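Local coordinates for protein vinylacetyl-CoA Delta-isomerase (Nitrosopumilus maritimus SCM1, PDB 6VJR) that probably isomerises vinylacetyl-CoA and, as an oxygen-tolerant archaeal 4-hydroxybutyryl-CoA dehydratase, carries FAD and a [4Fe-4S] cluster, at residues Glu489-Lys492 with Arg493-Thr497. Sequence-based numbering, arbitrary orientation.
Sequences EYFK and RVFKT
V494 presses its CG2 methyl over one face of the Y490 ring, 3.6 Å from the ring centroid and 17° off its normal, a CH-pi contact across one turn of the helix. With CG anti to the backbone N (chi1 180°), the Y490 ring reaches this methyl, and R493 NH2 approaches its edge near CD1. F491 and F495 run side by side, F491 CD1 lying 3.8 Å from F495 CE2, their planes oblique at 35°. This apolar side is the tight one: Y490, F491 and V494 are buried, Y490 against helix 359-369 and F337 of the second subunit, whose E334 is hydrogen-bonded to the Y490 hydroxyl. An alanine at Y490 is likely to strip the V494 methyl of its aromatic cover and leave E334 of that subunit without this mate. The looser side faces solvent, where K492 NZ bridges to E489 OE1 at 3.0 Å. Between the two, R493 bends at chi3, laying a guanidinium face over Y490 CA, while its NE forms a salt bridge with D358. Backbone bonds from R493, V494 and F495 N to the carbonyls of E489, Y490 and F491 mark a short alpha-helix near the C-terminus, packed at a subunit interface.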
loop_
_atom_site.group_PDB
_atom_site.type_symbol
_atom_site.label_atom_id
_atom_site.label_comp_id
_atom_site.label_asym_id
_atom_site.label_seq_id
_atom_site.Cartn_x
_atom_site.Cartn_y
_atom_site.Cartn_z
ATOM N N GLU A 489 4.393 3.502 30.032
ATOM C CA GLU A 489 5.294 4.643 29.954
ATOM C C GLU A 489 4.972 5.543 28.768
ATOM O O GLU A 489 5.116 6.744 28.861
ATOM C CB GLU A 489 6.746 4.173 29.950
ATOM C CG GLU A 489 7.156 3.555 31.285
ATOM C CD GLU A 489 6.665 4.303 32.530
ATOM O OE1 GLU A 489 5.762 3.758 33.258
ATOM O OE2 GLU A 489 7.151 5.446 32.771
ATOM N N TYR A 490 4.438 4.998 27.670
ATOM C CA TYR A 490 4.328 5.826 26.461
ATOM C C TYR A 490 3.320 6.952 26.679
ATOM O O TYR A 490 3.582 8.123 26.338
ATOM C CB TYR A 490 3.963 5.025 25.210
ATOM C CG TYR A 490 3.838 5.877 23.939
ATOM C CD1 TYR A 490 4.836 6.739 23.504
ATOM C CD2 TYR A 490 2.696 5.829 23.151
ATOM C CE1 TYR A 490 4.694 7.515 22.352
ATOM C CE2 TYR A 490 2.554 6.591 21.993
ATOM C CZ TYR A 490 3.573 7.419 21.563
ATOM O OH TYR A 490 3.498 8.216 20.431
ATOM N N PHE A 491 2.111 6.607 27.169
ATOM C CA PHE A 491 1.104 7.639 27.403
ATOM C C PHE A 491 1.508 8.612 28.506
ATOM O O PHE A 491 1.088 9.785 28.478
ATOM C CB PHE A 491 -0.312 7.094 27.549
ATOM C CG PHE A 491 -0.940 6.684 26.235
ATOM C CD1 PHE A 491 -0.683 7.364 25.065
ATOM C CD2 PHE A 491 -1.801 5.605 26.174
ATOM C CE1 PHE A 491 -1.276 6.956 23.858
ATOM C CE2 PHE A 491 -2.398 5.237 24.966
ATOM C CZ PHE A 491 -2.091 5.885 23.814
ATOM N N LYS A 492 2.368 8.180 29.421
ATOM C CA LYS A 492 2.941 9.132 30.364
ATOM C C LYS A 492 3.772 10.190 29.650
ATOM O O LYS A 492 3.716 11.334 30.036
ATOM C CB LYS A 492 3.715 8.410 31.457
ATOM C CG LYS A 492 2.806 7.630 32.365
ATOM C CD LYS A 492 3.608 6.876 33.408
ATOM C CE LYS A 492 2.804 5.926 34.192
ATOM N NZ LYS A 492 3.760 5.116 34.947
ATOM N N ARG A 493 4.542 9.811 28.632
ATOM C CA ARG A 493 5.310 10.771 27.853
ATOM C C ARG A 493 4.376 11.623 26.981
ATOM O O ARG A 493 4.524 12.865 26.863
ATOM C CB ARG A 493 6.399 10.056 27.048
ATOM C CG ARG A 493 7.491 9.342 27.836
ATOM C CD ARG A 493 8.615 8.896 26.915
ATOM N NE ARG A 493 8.247 7.877 25.917
ATOM C CZ ARG A 493 8.249 6.543 26.079
ATOM N NH1 ARG A 493 8.538 6.021 27.263
ATOM N NH2 ARG A 493 8.008 5.729 25.046
ATOM N N VAL A 494 3.415 10.966 26.342
ATOM C CA VAL A 494 2.540 11.667 25.415
ATOM C C VAL A 494 1.777 12.790 26.113
ATOM O O VAL A 494 1.669 13.901 25.579
ATOM C CB VAL A 494 1.578 10.681 24.720
ATOM C CG1 VAL A 494 0.410 11.397 24.035
ATOM C CG2 VAL A 494 2.321 9.798 23.732
ATOM N N PHE A 495 1.266 12.521 27.318
ATOM C CA PHE A 495 0.433 13.489 28.020
ATOM C C PHE A 495 1.183 14.305 29.085
ATOM O O PHE A 495 0.555 15.058 29.817
ATOM C CB PHE A 495 -0.792 12.782 28.597
ATOM C CG PHE A 495 -1.694 12.193 27.512
ATOM C CD1 PHE A 495 -2.227 12.974 26.484
ATOM C CD2 PHE A 495 -1.953 10.839 27.480
ATOM C CE1 PHE A 495 -3.014 12.409 25.480
ATOM C CE2 PHE A 495 -2.749 10.287 26.476
ATOM C CZ PHE A 495 -3.265 11.080 25.481
ATOM N N LYS A 496 2.500 14.175 29.159
ATOM C CA LYS A 496 3.321 14.954 30.085
ATOM C C LYS A 496 3.096 16.438 29.816
ATOM O O LYS A 496 3.239 16.885 28.672
ATOM C CB LYS A 496 4.805 14.614 29.941
ATOM C CG LYS A 496 5.725 15.169 31.003
ATOM C CD LYS A 496 7.153 14.682 30.773
ATOM C CE LYS A 496 8.102 15.078 31.842
ATOM N NZ LYS A 496 9.490 14.954 31.392
ATOM N N THR A 497 2.796 17.203 30.876
ATOM C CA THR A 497 2.410 18.588 30.657
ATOM C C THR A 497 3.543 19.567 30.914
ATOM O O THR A 497 3.457 20.718 30.478
ATOM C CB THR A 497 1.171 18.970 31.461
ATOM O OG1 THR A 497 1.373 18.649 32.832
ATOM C CG2 THR A 497 -0.050 18.242 30.939
#